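Local coordinates for sortase-like protein (Streptococcus suis, PDB 3RE9), which probably acts as a class C sortase, a transpeptidase that in this family joins pilin subunits into pili through a cysteine-dependent reaction, at residues L5-N10 with L79-S84; D85-L90 with Y149-T154. All blocks are in the same frame, centred on the assembly; numbering follows the deposited sequence.

Contact 1. Residues L5-N10 with L79-S84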
loop_
_atom_site.group_PDB
_atom_site.type_symbol
_atom_site.label_atom_id
_atom_site.label_comp_id
_atom_site.label_asym_id
_atom_site.label_seq_id
_atom_site.Cartn_x
_atom_site.Cartn_y
_atom_site.Cartn_z
ATOM N N LEU A 5 6.277 -7.353 -14.325
ATOM C CA LEU A 5 7.328 -6.554 -13.740
ATOM C C LEU A 5 7.079 -6.157 -12.282
ATOM O O LEU A 5 8.023 -6.074 -11.496
ATOM C CB LEU A 5 7.616 -5.335 -14.619
ATOM C CG LEU A 5 8.204 -5.715 -15.984
ATOM C CD1 LEU A 5 8.566 -4.481 -16.750
ATOM C CD2 LEU A 5 9.423 -6.635 -15.845
ATOM N N ALA A 6 5.818 -5.912 -11.929
ATOM C CA ALA A 6 5.413 -5.612 -10.549
ATOM C C ALA A 6 5.692 -6.810 -9.649
ATOM O O ALA A 6 6.105 -6.652 -8.497
ATOM C CB ALA A 6 3.909 -5.217 -10.498
ATOM N N GLN A 7 5.448 -7.996 -10.205
ATOM C CA GLN A 7 5.671 -9.299 -9.595
ATOM C C GLN A 7 7.172 -9.512 -9.417
ATOM O O GLN A 7 7.627 -9.832 -8.316
ATOM C CB GLN A 7 5.113 -10.363 -10.560
ATOM C CG GLN A 7 4.236 -11.479 -10.015
ATOM C CD GLN A 7 3.188 -11.897 -11.062
ATOM O OE1 GLN A 7 3.536 -12.192 -12.223
ATOM N NE2 GLN A 7 1.888 -11.882 -10.668
ATOM N N ALA A 8 7.943 -9.333 -10.497
ATOM C CA ALA A 8 9.403 -9.397 -10.426
ATOM C C ALA A 8 9.837 -8.544 -9.245
ATOM O O ALA A 8 10.499 -9.034 -8.321
ATOM C CB ALA A 8 10.029 -8.884 -11.706
ATOM N N PHE A 9 9.412 -7.272 -9.268
ATOM C CA PHE A 9 9.682 -6.345 -8.185
ATOM C C PHE A 9 9.355 -6.907 -6.795
ATOM O O PHE A 9 10.189 -6.825 -5.890
ATOM C CB PHE A 9 8.991 -4.997 -8.395
ATOM C CG PHE A 9 9.267 -4.022 -7.280
ATOM C CD1 PHE A 9 10.516 -3.402 -7.177
ATOM C CD2 PHE A 9 8.310 -3.771 -6.297
ATOM C CE1 PHE A 9 10.794 -2.532 -6.140
ATOM C CE2 PHE A 9 8.585 -2.905 -5.243
ATOM C CZ PHE A 9 9.841 -2.285 -5.166
ATOM N N ASN A 10 8.148 -7.461 -6.641
ATOM C CA ASN A 10 7.642 -7.933 -5.345
ATOM C C ASN A 10 8.417 -9.123 -4.803
ATOM O O ASN A 10 8.704 -9.187 -3.612
ATOM C CB ASN A 10 6.138 -8.231 -5.393
ATOM C CG ASN A 10 5.289 -6.965 -5.362
ATOM O OD1 ASN A 10 5.777 -5.857 -5.064
ATOM N ND2 ASN A 10 4.003 -7.120 -5.660
ATOM N N LEU A 79 4.309 -3.680 -4.507
ATOM C CA LEU A 79 3.291 -3.066 -5.352
ATOM C C LEU A 79 1.924 -3.756 -5.089
ATOM O O LEU A 79 1.888 -4.974 -4.816
ATOM C CB LEU A 79 3.707 -3.095 -6.822
ATOM C CG LEU A 79 4.812 -2.100 -7.193
ATOM C CD1 LEU A 79 5.384 -2.390 -8.603
ATOM C CD2 LEU A 79 4.316 -0.671 -7.125
ATOM N N PRO A 80 0.814 -2.975 -5.125
ATOM C CA PRO A 80 -0.518 -3.461 -4.703
ATOM C C PRO A 80 -1.242 -4.342 -5.733
ATOM O O PRO A 80 -2.306 -3.988 -6.256
ATOM C CB PRO A 80 -1.306 -2.164 -4.417
ATOM C CG PRO A 80 -0.640 -1.092 -5.247
ATOM C CD PRO A 80 0.788 -1.561 -5.575
ATOM N N ILE A 81 -0.670 -5.519 -5.978
ATOM C CA ILE A 81 -1.190 -6.487 -6.949
ATOM C C ILE A 81 -1.467 -7.831 -6.254
ATOM O O ILE A 81 -1.817 -8.839 -6.913
ATOM C CB ILE A 81 -0.224 -6.684 -8.165
ATOM C CG1 ILE A 81 1.125 -7.245 -7.703
ATOM C CG2 ILE A 81 -0.091 -5.375 -8.995
ATOM C CD1 ILE A 81 1.939 -7.974 -8.809
ATOM N N GLY A 82 -1.319 -7.838 -4.933
ATOM C CA GLY A 82 -1.544 -9.053 -4.169
ATOM C C GLY A 82 -0.544 -10.200 -4.338
ATOM O O GLY A 82 0.427 -10.109 -5.084
ATOM N N GLY A 83 -0.810 -11.290 -3.624
ATOM C CA GLY A 83 -0.020 -12.505 -3.737
ATOM C C GLY A 83 0.649 -12.877 -2.436
ATOM O O GLY A 83 0.870 -12.026 -1.570
ATOM N N SER A 84 0.980 -14.151 -2.287
ATOM C CA SER A 84 1.745 -14.573 -1.147
ATOM C C SER A 84 3.111 -13.879 -1.202
ATOM O O SER A 84 3.609 -13.551 -2.295
ATOM C CB SER A 84 1.831 -16.104 -1.078
ATOM O OG SER A 84 2.887 -16.606 -1.863
HETATM O O HOH W 1 3.226 -9.831 -6.102
#

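Contact 2. Residues D85-L90 with Y149-T154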
loop_
_atom_site.group_PDB
_atom_site.type_symbol
_atom_site.label_atom_id
_atom_site.label_comp_id
_atom_site.label_asym_id
_atom_site.label_seq_id
_atom_site.Cartn_x
_atom_site.Cartn_y
_atom_site.Cartn_z
ATOM N N ASP A 85 3.654 -13.588 -0.013
ATOM C CA ASP A 85 4.881 -12.801 0.154
ATOM C C ASP A 85 4.742 -11.339 -0.290
ATOM O O ASP A 85 5.677 -10.757 -0.872
ATOM C CB ASP A 85 6.039 -13.460 -0.577
ATOM C CG ASP A 85 6.347 -14.804 -0.042
ATOM O OD1 ASP A 85 6.829 -14.884 1.111
ATOM O OD2 ASP A 85 6.113 -15.792 -0.767
ATOM N N THR A 86 3.580 -10.739 -0.042
ATOM C CA THR A 86 3.435 -9.309 -0.318
ATOM C C THR A 86 2.933 -8.547 0.897
ATOM O O THR A 86 2.195 -9.081 1.726
ATOM C CB THR A 86 2.589 -8.993 -1.609
ATOM O OG1 THR A 86 1.244 -9.457 -1.438
ATOM C CG2 THR A 86 3.206 -9.642 -2.851
ATOM N N HIS A 87 3.416 -7.314 1.029
ATOM C CA HIS A 87 2.887 -6.368 1.990
ATOM C C HIS A 87 3.042 -4.939 1.449
ATOM O O HIS A 87 4.104 -4.337 1.504
ATOM C CB HIS A 87 3.498 -6.582 3.383
ATOM C CG HIS A 87 2.852 -5.773 4.475
ATOM N ND1 HIS A 87 3.280 -5.829 5.781
ATOM C CD2 HIS A 87 1.828 -4.878 4.452
ATOM C CE1 HIS A 87 2.547 -5.011 6.520
ATOM N NE2 HIS A 87 1.660 -4.425 5.740
ATOM N N THR A 88 1.950 -4.423 0.899
ATOM C CA THR A 88 1.914 -3.097 0.308
ATOM C C THR A 88 1.550 -2.075 1.377
ATOM O O THR A 88 0.786 -2.391 2.297
ATOM C CB THR A 88 0.931 -3.060 -0.894
ATOM O OG1 THR A 88 1.172 -1.893 -1.685
ATOM C CG2 THR A 88 -0.526 -3.061 -0.454
ATOM N N VAL A 89 2.104 -0.855 1.272
ATOM C CA VAL A 89 1.715 0.238 2.169
ATOM C C VAL A 89 1.313 1.471 1.385
ATOM O O VAL A 89 2.108 2.033 0.606
ATOM C CB VAL A 89 2.825 0.607 3.238
ATOM C CG1 VAL A 89 2.348 1.748 4.170
ATOM C CG2 VAL A 89 3.294 -0.648 4.031
ATOM N N LEU A 90 0.056 1.871 1.589
ATOM C CA LEU A 90 -0.496 3.093 0.978
ATOM C C LEU A 90 -0.614 4.210 2.004
ATOM O O LEU A 90 -1.116 3.999 3.102
ATOM C CB LEU A 90 -1.846 2.807 0.328
ATOM C CG LEU A 90 -1.955 1.617 -0.631
ATOM C CD1 LEU A 90 -3.336 1.650 -1.335
ATOM C CD2 LEU A 90 -0.808 1.635 -1.635
ATOM N N TYR A 149 -0.643 -8.885 2.957
ATOM C CA TYR A 149 -1.176 -7.794 3.785
ATOM C C TYR A 149 -1.172 -6.473 3.052
ATOM O O TYR A 149 -0.417 -6.292 2.082
ATOM C CB TYR A 149 -0.392 -7.624 5.082
ATOM C CG TYR A 149 -0.583 -8.733 6.093
ATOM C CD1 TYR A 149 0.333 -9.780 6.183
ATOM C CD2 TYR A 149 -1.674 -8.736 6.962
ATOM C CE1 TYR A 149 0.160 -10.811 7.089
ATOM C CE2 TYR A 149 -1.866 -9.778 7.883
ATOM C CZ TYR A 149 -0.932 -10.807 7.942
ATOM O OH TYR A 149 -1.060 -11.822 8.883
ATOM N N ALA A 150 -2.041 -5.561 3.505
ATOM C CA ALA A 150 -1.990 -4.187 3.058
ATOM C C ALA A 150 -2.169 -3.333 4.286
ATOM O O ALA A 150 -3.050 -3.605 5.093
ATOM C CB ALA A 150 -3.054 -3.894 2.025
ATOM N N THR A 151 -1.303 -2.329 4.438
ATOM C CA THR A 151 -1.423 -1.346 5.503
ATOM C C THR A 151 -1.725 0.017 4.898
ATOM O O THR A 151 -1.072 0.439 3.940
ATOM C CB THR A 151 -0.143 -1.274 6.375
ATOM O OG1 THR A 151 -0.000 -2.495 7.109
ATOM C CG2 THR A 151 -0.211 -0.128 7.386
ATOM N N LEU A 152 -2.737 0.691 5.452
ATOM C CA LEU A 152 -2.971 2.112 5.194
ATOM C C LEU A 152 -2.337 2.911 6.325
ATOM O O LEU A 152 -2.538 2.582 7.492
ATOM C CB LEU A 152 -4.471 2.400 5.103
ATOM C CG LEU A 152 -5.269 1.507 4.148
ATOM C CD1 LEU A 152 -6.740 1.854 4.181
ATOM C CD2 LEU A 152 -4.731 1.581 2.735
ATOM N N LEU A 153 -1.594 3.963 5.987
ATOM C CA LEU A 153 -0.751 4.662 6.949
ATOM C C LEU A 153 -0.959 6.177 6.921
ATOM O O LEU A 153 -1.039 6.773 5.837
ATOM C CB LEU A 153 0.729 4.304 6.679
ATOM C CG LEU A 153 1.935 5.105 7.228
ATOM C CD1 LEU A 153 1.933 5.116 8.729
ATOM C CD2 LEU A 153 3.264 4.553 6.738
ATOM N N THR A 154 -0.992 6.810 8.099
ATOM C CA THR A 154 -1.106 8.258 8.170
ATOM C C THR A 154 -0.438 8.835 9.433
ATOM O O THR A 154 -0.157 8.115 10.392
ATOM C CB THR A 154 -2.626 8.725 8.039
ATOM O OG1 THR A 154 -2.694 10.098 7.643
ATOM C CG2 THR A 154 -3.436 8.518 9.338
HETATM O O HOH W 2 0.073 -7.105 -0.516
#

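Contact 1. Residues L5-N10 with L79-S84
Asn-10 meets Leu-79 amide against peptide, a side-chain carboxamide pairing with the main chain of a loop. With CG anti to its own carbonyl carbon (chi1 -76°), the amide leans off the helix toward the loop, and both of its ends are used. Asn-10 OD1 accepts from Leu-79 N at 2.7 Å, in the carbonyl plane and on a lone pair. Asn-10 ND2 donates to Leu-79 O at 3.1 Å, somewhat tilted from both planes, and Ile-81 N reaches that same oxygen from the same face, across the inverse gamma turn centred on Pro-80. A water completes the grip, accepting from Asn-10 ND2 and donating to Gly-82 O, so the amide's rotation is fixed by three bonds. Leu-79 CD1 lies 3.7 Å from Ala-6 CB and also touches Phe-9 CD2, the leucine crossing the phenylalanine side chain at about a right angle. Ile-81 sends CD1 to the Ala-6 methyl as well, 3.8 Å from its CB, while its CG1 comes within 3.5 Å of Asn-10 ND2, the two side chains passing at a slant. Tyr-34 and Met-37 of helix 21-39 also cover Leu-79. This is helix-to-loop docking, fastening N-terminal helix 3-11 onto the connection entering strand 86-91 of the sortase domain.

Contact 2. Residues D85-L90 with Y149-T154
A chi1 of -171° brings the His-87 imidazole alongside Tyr-149 CB, while chi1 -71° of Tyr-149 puts its CG beside its backbone N and so carries the phenol ring away past the imidazole. The two residues are paired in the parallel strands 86-90 and 149-154, neighbours in the sheet of the sortase beta-barrel fold; the axes of the two segments approach to 4.7 Å. Tyr-149 CB makes a CH-pi contact 3.8 Å from the centroid of the His-87 ring, offset toward the rim, and the tyrosine ring presents its edge to the same histidine in an edge-to-face pair with planes at 53°. On the sheet face of Thr-88, Ala-150, Leu-90 and Leu-152 the contacts are apolar: Thr-88 CG2 sits 3.6 Å from Ala-150 CB, and Leu-90 CB meets Leu-152 CD2. Phe-114 and Ile-116 of strand 113-117 cover this face. Five backbone hydrogen bonds zip the strands together, from Tyr-149 N to Thr-86 O through Leu-153 N to Leu-90 O. Near the start, a water donates to Tyr-149 O and to Thr-86 OG1, which is also hydrogen-bonded to Gly-83 O. Both imidazole nitrogens have partners, fixing the ring's rotation: His-87 ND1 bonds to Leu-142 O, and at the ring edge His-87 NE2 and Thr-151 OG1 share a hydrogen bond of 2.9 Å.

Along the chain the two contacts come in series: contact 1 closes at the loop 79-84, and contact 2 opens at once with 85-90. Their centres lie about 12 Å apart, that of contact 2 about 4 Å from the centre of the molecule and that of contact 1 about 11 Å. The loop is the common element, since it leads directly into strand 86-91, and the two contacts touch where Pro-80 and Leu-79 pack on Thr-88 and Asn-10 packs on Thr-86. The loop thus carries the helix on one side and runs straight into the parallel pair on the other. It illustrates how a peripheral helix can be tied to a beta core through one short connection.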